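Local atomic coordinates of exported protein (Bacteroides fragilis, PDB entry 4I17), a protein that is of unknown function but, as an exported tetratricopeptide-repeat protein, probably offers its stacked helical hairpins as a surface for binding protein partners. Residues P7-L18 against A26-T37; F163-L171 against K191-Y202. All coordinates share one frame; numbering follows the deposited sequence. Where two conformers were deposited one is given.

Contact 1: residues P7-L18 against A26-T37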
loop_
_atom_site.group_PDB
_atom_site.type_symbol
_atom_site.label_atom_id
_atom_site.label_comp_id
_atom_site.label_asym_id
_atom_site.label_seq_id
_atom_site.Cartn_x
_atom_site.Cartn_y
_atom_site.Cartn_z
ATOM N N PRO A 7 -2.533 28.146 -28.790
ATOM C CA PRO A 7 -2.372 26.964 -27.922
ATOM C C PRO A 7 -1.455 25.903 -28.505
ATOM O O PRO A 7 -0.665 25.322 -27.760
ATOM C CB PRO A 7 -3.795 26.414 -27.802
ATOM C CG PRO A 7 -4.665 27.558 -28.050
ATOM C CD PRO A 7 -3.960 28.384 -29.084
ATOM N N ASN A 8 -1.547 25.634 -29.827
ATOM C CA ASN A 8 -0.682 24.625 -30.445
ATOM C C ASN A 8 0.785 25.011 -30.304
ATOM O O ASN A 8 1.630 24.133 -30.114
ATOM C CB ASN A 8 -1.021 24.389 -31.909
ATOM C CG ASN A 8 -0.453 23.081 -32.404
ATOM O OD1 ASN A 8 0.583 23.048 -33.072
ATOM N ND2 ASN A 8 -1.062 21.968 -32.005
ATOM N N GLN A 9 1.083 26.318 -30.388
ATOM C CA GLN A 9 2.434 26.836 -30.199
ATOM C C GLN A 9 2.864 26.594 -28.751
ATOM O O GLN A 9 4.005 26.187 -28.520
ATOM C CB GLN A 9 2.485 28.313 -30.529
ATOM C CG GLN A 9 3.896 28.889 -30.574
ATOM C CD GLN A 9 3.910 30.284 -31.140
ATOM O OE1 GLN A 9 3.071 30.659 -31.972
ATOM N NE2 GLN A 9 4.883 31.080 -30.715
ATOM N N LEU A 10 1.945 26.822 -27.772
ATOM C CA LEU A 10 2.290 26.569 -26.350
ATOM C C LEU A 10 2.606 25.114 -26.119
ATOM O O LEU A 10 3.577 24.810 -25.432
ATOM C CB LEU A 10 1.177 26.999 -25.405
ATOM C CG LEU A 10 0.901 28.493 -25.329
ATOM C CD1 LEU A 10 -0.442 28.738 -24.677
ATOM C CD2 LEU A 10 2.002 29.231 -24.556
ATOM N N LYS A 11 1.814 24.201 -26.697
ATOM C CA LYS A 11 2.104 22.771 -26.521
ATOM C C LYS A 11 3.474 22.406 -27.151
ATOM O O LYS A 11 4.229 21.645 -26.552
ATOM C CB LYS A 11 0.990 21.932 -27.134
ATOM C CG LYS A 11 1.207 20.422 -26.991
ATOM C CD LYS A 11 0.154 19.689 -27.754
ATOM C CE LYS A 11 0.341 18.197 -27.689
ATOM N NZ LYS A 11 -0.517 17.503 -28.696
ATOM N N ASN A 12 3.793 22.954 -28.333
ATOM C CA ASN A 12 5.080 22.682 -28.999
ATOM C C ASN A 12 6.234 23.222 -28.163
ATOM O O ASN A 12 7.268 22.543 -28.052
ATOM C CB ASN A 12 5.128 23.277 -30.429
ATOM C CG ASN A 12 4.256 22.532 -31.403
ATOM O OD1 ASN A 12 3.987 21.341 -31.249
ATOM N ND2 ASN A 12 3.816 23.210 -32.453
ATOM N N GLU A 13 6.067 24.432 -27.578
ATOM C CA GLU A 13 7.072 25.043 -26.682
ATOM C C GLU A 13 7.263 24.168 -25.431
ATOM O O GLU A 13 8.394 24.013 -24.981
ATOM C CB GLU A 13 6.683 26.474 -26.270
ATOM C CG GLU A 13 6.848 27.457 -27.421
ATOM C CD GLU A 13 6.306 28.867 -27.268
ATOM O OE1 GLU A 13 5.618 29.155 -26.260
ATOM O OE2 GLU A 13 6.549 29.683 -28.187
ATOM N N GLY A 14 6.163 23.648 -24.863
ATOM C CA GLY A 14 6.240 22.747 -23.703
ATOM C C GLY A 14 6.966 21.456 -24.053
ATOM O O GLY A 14 7.806 20.987 -23.280
ATOM N N ASN A 15 6.670 20.879 -25.246
ATOM C CA ASN A 15 7.368 19.675 -25.735
ATOM C C ASN A 15 8.858 19.943 -25.872
ATOM O O ASN A 15 9.670 19.093 -25.481
ATOM C CB ASN A 15 6.809 19.206 -27.071
ATOM C CG ASN A 15 5.396 18.664 -27.018
ATOM O OD1 ASN A 15 4.887 18.266 -25.975
ATOM N ND2 ASN A 15 4.758 18.618 -28.177
ATOM N N ASP A 16 9.234 21.104 -26.448
ATOM C CA ASP A 16 10.656 21.463 -26.609
ATOM C C ASP A 16 11.349 21.557 -25.249
ATOM O O ASP A 16 12.463 21.047 -25.080
ATOM C CB ASP A 16 10.801 22.804 -27.362
ATOM C CG ASP A 16 10.413 22.732 -28.832
ATOM O OD1 ASP A 16 10.325 21.607 -29.371
ATOM O OD2 ASP A 16 10.208 23.809 -29.450
ATOM N N ALA A 17 10.683 22.192 -24.277
ATOM C CA ALA A 17 11.232 22.326 -22.930
ATOM C C ALA A 17 11.400 20.963 -22.273
ATOM O O ALA A 17 12.454 20.687 -21.683
ATOM C CB ALA A 17 10.333 23.210 -22.079
ATOM N N LEU A 18 10.391 20.087 -22.394
ATOM C CA LEU A 18 10.467 18.747 -21.785
ATOM C C LEU A 18 11.625 17.961 -22.387
ATOM O O LEU A 18 12.366 17.294 -21.665
ATOM C CB LEU A 18 9.127 17.997 -21.999
ATOM C CG LEU A 18 8.982 16.634 -21.370
ATOM C CD1 LEU A 18 9.067 16.715 -19.855
ATOM C CD2 LEU A 18 7.677 16.002 -21.766
ATOM N N ALA A 26 8.260 23.528 -19.140
ATOM C CA ALA A 26 7.250 22.614 -19.704
ATOM C C ALA A 26 5.967 22.747 -18.911
ATOM O O ALA A 26 4.893 22.848 -19.482
ATOM C CB ALA A 26 7.758 21.179 -19.681
ATOM N N PHE A 27 6.081 22.839 -17.581
ATOM C CA PHE A 27 4.876 22.994 -16.752
ATOM C C PHE A 27 4.169 24.312 -17.123
ATOM O O PHE A 27 2.966 24.286 -17.311
ATOM C CB PHE A 27 5.210 22.938 -15.246
ATOM C CG PHE A 27 4.027 23.326 -14.398
ATOM C CD1 PHE A 27 3.003 22.416 -14.149
ATOM C CD2 PHE A 27 3.897 24.616 -13.910
ATOM C CE1 PHE A 27 1.874 22.795 -13.421
ATOM C CE2 PHE A 27 2.761 24.995 -13.189
ATOM C CZ PHE A 27 1.762 24.078 -12.956
ATOM N N GLU A 28 4.899 25.424 -17.200
ATOM C CA GLU A 28 4.371 26.754 -17.550
ATOM C C GLU A 28 3.588 26.694 -18.889
ATOM O O GLU A 28 2.458 27.163 -18.982
ATOM C CB GLU A 28 5.551 27.753 -17.658
ATOM C CG GLU A 28 5.192 29.172 -18.083
ATOM C CD GLU A 28 6.158 29.844 -19.051
ATOM O OE1 GLU A 28 7.365 29.507 -19.045
ATOM O OE2 GLU A 28 5.700 30.724 -19.818
ATOM N N LYS A 29 4.213 26.117 -19.919
ATOM C CA LYS A 29 3.627 26.062 -21.264
ATOM C C LYS A 29 2.446 25.097 -21.333
ATOM O O LYS A 29 1.406 25.449 -21.890
ATOM C CB LYS A 29 4.690 25.656 -22.287
ATOM C CG LYS A 29 5.858 26.632 -22.379
ATOM C CD LYS A 29 5.428 27.967 -22.947
ATOM C CE LYS A 29 6.583 28.957 -22.926
ATOM N NZ LYS A 29 6.172 30.269 -23.504
ATOM N N TYR A 30 2.586 23.898 -20.739
ATOM C CA TYR A 30 1.498 22.925 -20.770
ATOM C C TYR A 30 0.315 23.412 -19.957
ATOM O O TYR A 30 -0.819 23.175 -20.362
ATOM C CB TYR A 30 1.946 21.572 -20.210
ATOM C CG TYR A 30 2.914 20.765 -21.046
ATOM C CD1 TYR A 30 2.913 20.850 -22.434
ATOM C CD2 TYR A 30 3.785 19.857 -20.448
ATOM C CE1 TYR A 30 3.732 20.029 -23.208
ATOM C CE2 TYR A 30 4.622 19.048 -21.210
ATOM C CZ TYR A 30 4.613 19.157 -22.582
ATOM O OH TYR A 30 5.419 18.335 -23.312
ATOM N N SER A 31 0.555 23.985 -18.759
ATOM C CA SER A 31 -0.588 24.417 -17.934
ATOM C C SER A 31 -1.395 25.504 -18.652
ATOM O O SER A 31 -2.620 25.448 -18.636
ATOM C CB SER A 31 -0.153 24.899 -16.556
ATOM O OG SER A 31 0.770 25.962 -16.682
ATOM N N GLU A 32 -0.715 26.416 -19.353
ATOM C CA GLU A 32 -1.391 27.472 -20.115
ATOM C C GLU A 32 -2.135 26.867 -21.299
ATOM O O GLU A 32 -3.278 27.221 -21.537
ATOM C CB GLU A 32 -0.384 28.538 -20.587
ATOM C CG GLU A 32 -1.051 29.785 -21.166
ATOM C CD GLU A 32 -2.010 30.568 -20.279
ATOM O OE1 GLU A 32 -1.831 30.569 -19.037
ATOM O OE2 GLU A 32 -2.922 31.220 -20.837
ATOM N N TYR A 33 -1.513 25.920 -22.005
ATOM C CA TYR A 33 -2.161 25.244 -23.140
ATOM C C TYR A 33 -3.437 24.541 -22.693
ATOM O O TYR A 33 -4.477 24.703 -23.337
ATOM C CB TYR A 33 -1.164 24.248 -23.741
ATOM C CG TYR A 33 -1.801 23.162 -24.571
ATOM C CD1 TYR A 33 -2.250 23.417 -25.861
ATOM C CD2 TYR A 33 -1.864 21.850 -24.103
ATOM C CE1 TYR A 33 -2.807 22.406 -26.646
ATOM C CE2 TYR A 33 -2.418 20.834 -24.877
ATOM C CZ TYR A 33 -2.874 21.114 -26.151
ATOM O OH TYR A 33 -3.393 20.104 -26.911
ATOM N N LEU A 34 -3.371 23.760 -21.586
ATOM C CA LEU A 34 -4.544 23.035 -21.084
ATOM C C LEU A 34 -5.655 23.990 -20.623
ATOM O O LEU A 34 -6.819 23.739 -20.916
ATOM C CB LEU A 34 -4.167 22.059 -19.972
ATOM C CG LEU A 34 -3.294 20.883 -20.466
ATOM C CD1 LEU A 34 -2.568 20.204 -19.288
ATOM C CD2 LEU A 34 -4.126 19.869 -21.253
ATOM N N LYS A 35 -5.303 25.080 -19.959
ATOM C CA LYS A 35 -6.280 26.107 -19.562
ATOM C C LYS A 35 -7.026 26.672 -20.799
ATOM O O LYS A 35 -8.241 26.816 -20.767
ATOM C CB LYS A 35 -5.559 27.239 -18.825
ATOM C CG LYS A 35 -6.450 28.377 -18.340
ATOM C CD LYS A 35 -5.591 29.544 -17.875
ATOM C CE LYS A 35 -6.363 30.577 -17.095
ATOM N NZ LYS A 35 -5.504 31.738 -16.724
ATOM N N LEU A 36 -6.307 26.943 -21.885
ATOM C CA LEU A 36 -6.878 27.542 -23.082
ATOM C C LEU A 36 -7.622 26.567 -24.021
ATOM O O LEU A 36 -8.320 27.029 -24.937
ATOM C CB LEU A 36 -5.768 28.254 -23.858
ATOM C CG LEU A 36 -5.067 29.422 -23.129
ATOM C CD1 LEU A 36 -3.839 29.892 -23.906
ATOM C CD2 LEU A 36 -6.028 30.605 -22.914
ATOM N N THR A 37 -7.510 25.255 -23.785
ATOM C CA THR A 37 -8.133 24.212 -24.620
ATOM C C THR A 37 -9.083 23.314 -23.816
ATOM O O THR A 37 -9.286 22.144 -24.163
ATOM C CB THR A 37 -7.051 23.375 -25.283
ATOM O OG1 THR A 37 -6.257 22.804 -24.241
ATOM C CG2 THR A 37 -6.186 24.191 -26.247
#
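Y30 lays its ring against bare backbone at G14, where the two helices come so close that the CA atoms of G14 and A26 are 4.1 Å apart. G14 has no side chain, and its CA meets the ring directly, off-centre and 4.2 Å from the Y30 centroid. The ring reaches this place because its CG stands anti to the carbonyl carbon (chi1 -71°), among K11, G14, N15 and L18. Its hydroxyl is fixed in turn: Y30 OH donates to N15 OD1 at 2.7 Å, in the amide's carbonyl plane and on a lone pair, while amide and ring planes stand 66° apart.

A second knob is L10, set among K29, E32, Y33 and L36, with L10 CD1 3.7 Å from L36 CD1. K11 runs alongside Y33 in the same direction, placing K11 CB 3.8 Å from the centroid of the Y33 ring, over the face opposite to T37 OG1; D41 accepts a hydrogen bond from the Y33 hydroxyl. On another flank, K29 bends at chi2 and bridges to E13, K29 NZ to E13 OE1 3.0 Å, meeting the oxygen from above the carboxylate plane. The axes of the two helical segments approach to 7.8 Å, their directions 155° apart, consistent with the antiparallel helix pairs of tetratricopeptide-repeat proteins.

Contact 2: residues F163-L171 against K191-Y202; sequences FYNNGADVL and KADAAFKKAVDY
An antiparallel helical hairpin, formed by the long helices 149-174 and 182-209, is gripped here by two phenylalanine knobs, one from each helix. The axes of the two segments approach to 7.8 Å, with an angle of 160° between their directions. F196 enters between Y164, G167, A168 and L171, and G167 CA lies over the ring face, 4.0 Å from the centroid. G167 has no side chain, so its backbone meets the ring directly, G167 C 3.4 Å from F196 CZ. F196 CE1 also reaches the edge of the Y164 ring, in its plane, 3.8 Å from Y164 CD1, and V223 of helix 214-224 touches both side chains.

F163 is the reciprocal knob, among A195, K198, A199 and Y202. Its ring is crossed by the K198 chain, whose bend at chi3 (93°) carries CE over one face, 4.0 Å from the F163 centroid. K198 NZ, 3.4 Å from F163 CZ, forms a salt bridge with E137, which also accepts a hydrogen bond from Y202 OH, so one carboxylate anchors both neighbours of F163. The Y202 ring barely overlaps that of F163, with F163 CD2 3.8 Å from Y202 CE2. Alanines keep the rest close: A195 CB lies 3.7 Å from G167 CA. A glycine on one helix receiving a phenylalanine from the next, as G167 and F196 do, is consistent with the helix pairing of tetratricopeptide-repeat proteins.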
loop_
_atom_site.group_PDB
_atom_site.type_symbol
_atom_site.label_atom_id
_atom_site.label_comp_id
_atom_site.label_asym_id
_atom_site.label_seq_id
_atom_site.Cartn_x
_atom_site.Cartn_y
_atom_site.Cartn_z
ATOM N N PHE A 163 0.291 -13.311 15.336
ATOM C CA PHE A 163 -0.470 -14.119 16.334
ATOM C C PHE A 163 0.382 -15.170 17.048
ATOM O O PHE A 163 0.131 -15.432 18.227
ATOM C CB PHE A 163 -1.732 -14.729 15.688
ATOM C CG PHE A 163 -2.749 -13.603 15.595
ATOM C CD1 PHE A 163 -3.380 -13.115 16.741
ATOM C CD2 PHE A 163 -2.974 -12.944 14.391
ATOM C CE1 PHE A 163 -4.233 -12.009 16.679
ATOM C CE2 PHE A 163 -3.875 -11.863 14.321
ATOM C CZ PHE A 163 -4.488 -11.401 15.470
ATOM N N TYR A 164 1.408 -15.723 16.393
ATOM C CA TYR A 164 2.327 -16.678 17.039
ATOM C C TYR A 164 3.106 -15.959 18.172
ATOM O O TYR A 164 3.216 -16.484 19.292
ATOM C CB TYR A 164 3.277 -17.289 15.991
ATOM C CG TYR A 164 4.344 -18.232 16.511
ATOM C CD1 TYR A 164 4.096 -19.076 17.593
ATOM C CD2 TYR A 164 5.568 -18.355 15.858
ATOM C CE1 TYR A 164 5.077 -19.945 18.073
ATOM C CE2 TYR A 164 6.544 -19.242 16.310
ATOM C CZ TYR A 164 6.292 -20.039 17.415
ATOM O OH TYR A 164 7.252 -20.917 17.867
ATOM N N ASN A 165 3.559 -14.731 17.907
ATOM C CA ASN A 165 4.302 -13.931 18.923
ATOM C C ASN A 165 3.374 -13.520 20.056
ATOM O O ASN A 165 3.765 -13.533 21.224
ATOM C CB ASN A 165 4.949 -12.701 18.295
ATOM C CG ASN A 165 6.159 -13.048 17.474
ATOM O OD1 ASN A 165 6.634 -14.191 17.473
ATOM N ND2 ASN A 165 6.716 -12.050 16.797
ATOM N N ASN A 166 2.138 -13.188 19.708
ATOM C CA ASN A 166 1.157 -12.817 20.709
ATOM C C ASN A 166 0.835 -14.032 21.635
ATOM O O ASN A 166 0.892 -13.884 22.860
ATOM C CB ASN A 166 -0.078 -12.293 20.038
ATOM C CG ASN A 166 -1.112 -11.817 21.004
ATOM O OD1 ASN A 166 -0.841 -11.035 21.927
ATOM N ND2 ASN A 166 -2.307 -12.289 20.800
ATOM N N GLY A 167 0.569 -15.206 21.055
ATOM C CA GLY A 167 0.319 -16.406 21.847
ATOM C C GLY A 167 1.513 -16.749 22.738
ATOM O O GLY A 167 1.320 -17.050 23.911
ATOM N N ALA A 168 2.751 -16.646 22.216
ATOM C CA ALA A 168 3.980 -16.927 22.996
ATOM C C ALA A 168 4.133 -15.935 24.149
ATOM O O ALA A 168 4.506 -16.336 25.260
ATOM C CB ALA A 168 5.203 -16.854 22.095
ATOM N N ASP A 169 3.831 -14.657 23.901
ATOM C CA ASP A 169 3.898 -13.605 24.936
ATOM C C ASP A 169 2.877 -13.895 26.051
ATOM O O ASP A 169 3.139 -13.702 27.246
ATOM C CB ASP A 169 3.597 -12.253 24.286
ATOM C CG ASP A 169 4.116 -11.057 25.042
ATOM O OD1 ASP A 169 5.354 -10.951 25.209
ATOM O OD2 ASP A 169 3.295 -10.192 25.418
ATOM N N VAL A 170 1.685 -14.347 25.650
ATOM C CA VAL A 170 0.629 -14.643 26.639
ATOM C C VAL A 170 1.049 -15.874 27.471
ATOM O O VAL A 170 0.924 -15.864 28.709
ATOM C CB VAL A 170 -0.742 -14.842 25.938
ATOM C CG1 VAL A 170 -1.757 -15.452 26.900
ATOM C CG2 VAL A 170 -1.265 -13.503 25.407
ATOM N N LEU A 171 1.583 -16.907 26.804
ATOM C CA LEU A 171 2.080 -18.133 27.449
ATOM C C LEU A 171 3.229 -17.800 28.425
ATOM O O LEU A 171 3.240 -18.287 29.560
ATOM C CB LEU A 171 2.567 -19.092 26.355
ATOM C CG LEU A 171 2.637 -20.592 26.644
ATOM C CD1 LEU A 171 1.255 -21.166 26.884
ATOM C CD2 LEU A 171 3.204 -21.325 25.429
ATOM N N LYS A 191 -6.542 -17.589 26.112
ATOM C CA LYS A 191 -6.136 -16.496 25.210
ATOM C C LYS A 191 -4.973 -16.937 24.293
ATOM O O LYS A 191 -4.966 -16.617 23.095
ATOM C CB LYS A 191 -5.716 -15.256 26.003
ATOM C CG LYS A 191 -6.920 -14.514 26.568
ATOM C CD LYS A 191 -6.496 -13.406 27.526
ATOM C CE LYS A 191 -7.597 -13.027 28.499
ATOM N NZ LYS A 191 -8.826 -12.550 27.814
ATOM N N ALA A 192 -3.983 -17.649 24.854
ATOM C CA ALA A 192 -2.847 -18.118 24.047
ATOM C C ALA A 192 -3.327 -19.105 22.984
ATOM O O ALA A 192 -2.933 -18.987 21.825
ATOM C CB ALA A 192 -1.795 -18.770 24.932
ATOM N N ASP A 193 -4.180 -20.064 23.378
ATOM C CA ASP A 193 -4.747 -21.082 22.477
ATOM C C ASP A 193 -5.464 -20.426 21.299
ATOM O O ASP A 193 -5.264 -20.825 20.150
ATOM C CB ASP A 193 -5.719 -22.019 23.229
ATOM C CG ASP A 193 -6.005 -23.329 22.501
ATOM O OD1 ASP A 193 -5.040 -23.978 22.038
ATOM O OD2 ASP A 193 -7.173 -23.751 22.481
ATOM N N ALA A 194 -6.268 -19.387 21.569
ATOM C CA ALA A 194 -6.985 -18.656 20.501
ATOM C C ALA A 194 -5.991 -17.994 19.526
ATOM O O ALA A 194 -6.174 -18.069 18.298
ATOM C CB ALA A 194 -7.890 -17.611 21.123
ATOM N N ALA A 195 -4.936 -17.348 20.063
ATOM C CA ALA A 195 -3.895 -16.710 19.222
ATOM C C ALA A 195 -3.190 -17.756 18.363
ATOM O O ALA A 195 -3.019 -17.540 17.167
ATOM C CB ALA A 195 -2.885 -16.001 20.108
ATOM N N PHE A 196 -2.780 -18.894 18.962
ATOM C CA PHE A 196 -2.091 -19.954 18.210
ATOM C C PHE A 196 -2.988 -20.548 17.147
ATOM O O PHE A 196 -2.519 -20.851 16.048
ATOM C CB PHE A 196 -1.572 -21.070 19.135
ATOM C CG PHE A 196 -0.441 -20.688 20.079
ATOM C CD1 PHE A 196 0.614 -19.880 19.648
ATOM C CD2 PHE A 196 -0.449 -21.114 21.408
ATOM C CE1 PHE A 196 1.669 -19.552 20.520
ATOM C CE2 PHE A 196 0.599 -20.785 22.271
ATOM C CZ PHE A 196 1.651 -20.016 21.823
ATOM N N LYS A 197 -4.278 -20.708 17.444
ATOM C CA LYS A 197 -5.189 -21.246 16.434
ATOM C C LYS A 197 -5.355 -20.250 15.276
ATOM O O LYS A 197 -5.366 -20.686 14.121
ATOM C CB LYS A 197 -6.520 -21.628 17.077
ATOM C CG LYS A 197 -6.372 -22.966 17.811
ATOM C CD LYS A 197 -7.617 -23.391 18.565
ATOM C CE LYS A 197 -7.392 -24.719 19.252
ATOM N NZ LYS A 197 -8.543 -25.082 20.124
ATOM N N LYS A 198 -5.404 -18.929 15.551
ATOM C CA LYS A 198 -5.459 -17.944 14.432
ATOM C C LYS A 198 -4.205 -18.021 13.618
ATOM O O LYS A 198 -4.262 -18.002 12.380
ATOM C CB LYS A 198 -5.607 -16.503 14.971
ATOM C CG LYS A 198 -7.015 -16.123 15.340
ATOM C CD LYS A 198 -7.052 -14.707 15.923
ATOM C CE LYS A 198 -7.337 -13.661 14.870
ATOM N NZ LYS A 198 -7.787 -12.374 15.469
ATOM N N ALA A 199 -3.044 -18.120 14.299
ATOM C CA ALA A 199 -1.733 -18.230 13.634
ATOM C C ALA A 199 -1.654 -19.456 12.702
ATOM O O ALA A 199 -1.214 -19.316 11.552
ATOM C CB ALA A 199 -0.642 -18.309 14.683
ATOM N N VAL A 200 -2.089 -20.643 13.176
ATOM C CA VAL A 200 -2.040 -21.875 12.380
ATOM C C VAL A 200 -2.863 -21.702 11.093
ATOM O O VAL A 200 -2.447 -22.158 10.010
ATOM C CB VAL A 200 -2.527 -23.100 13.199
ATOM C CG1 VAL A 200 -2.664 -24.353 12.327
ATOM C CG2 VAL A 200 -1.598 -23.374 14.364
ATOM N N ASP A 201 -4.021 -21.060 11.219
ATOM C CA ASP A 201 -4.922 -20.862 10.078
ATOM C C ASP A 201 -4.341 -19.874 9.080
ATOM O O ASP A 201 -4.349 -20.181 7.890
ATOM C CB ASP A 201 -6.310 -20.409 10.557
ATOM C CG ASP A 201 -7.111 -21.526 11.220
ATOM O OD1 ASP A 201 -6.693 -22.720 11.114
ATOM O OD2 ASP A 201 -8.171 -21.224 11.803
ATOM N N TYR A 202 -3.799 -18.722 9.535
ATOM C CA TYR A 202 -3.195 -17.767 8.576
ATOM C C TYR A 202 -1.982 -18.392 7.882
ATOM O O TYR A 202 -1.767 -18.211 6.695
ATOM C CB TYR A 202 -2.729 -16.518 9.323
ATOM C CG TYR A 202 -3.836 -15.573 9.721
ATOM C CD1 TYR A 202 -4.762 -15.119 8.782
ATOM C CD2 TYR A 202 -3.903 -15.059 11.008
ATOM C CE1 TYR A 202 -5.748 -14.190 9.126
ATOM C CE2 TYR A 202 -4.879 -14.128 11.366
ATOM C CZ TYR A 202 -5.804 -13.705 10.424
ATOM O OH TYR A 202 -6.767 -12.799 10.785
#

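How the contacts relate
From the N terminus, helix 7-19 turns through a short connection into helix 23-36, and contact 1 closes this first hairpin with only seven residues between its segments. The chain then passes through the helices from 42-54 to 133-143 before helix 149-174 begins. Contact 2 closes the later hairpin by folding helix 182-209 back on it, with 19 residues between its segments, most of them helical. The two closures follow in series, neither nested nor crossed. Their centres lie about 60 Å apart, on opposite sides of the chain's centre, and their nearest atoms about 44 Å, so each ties together its own hairpin, one at the N-terminal end and one in the C-terminal part of an elongated all-helical array.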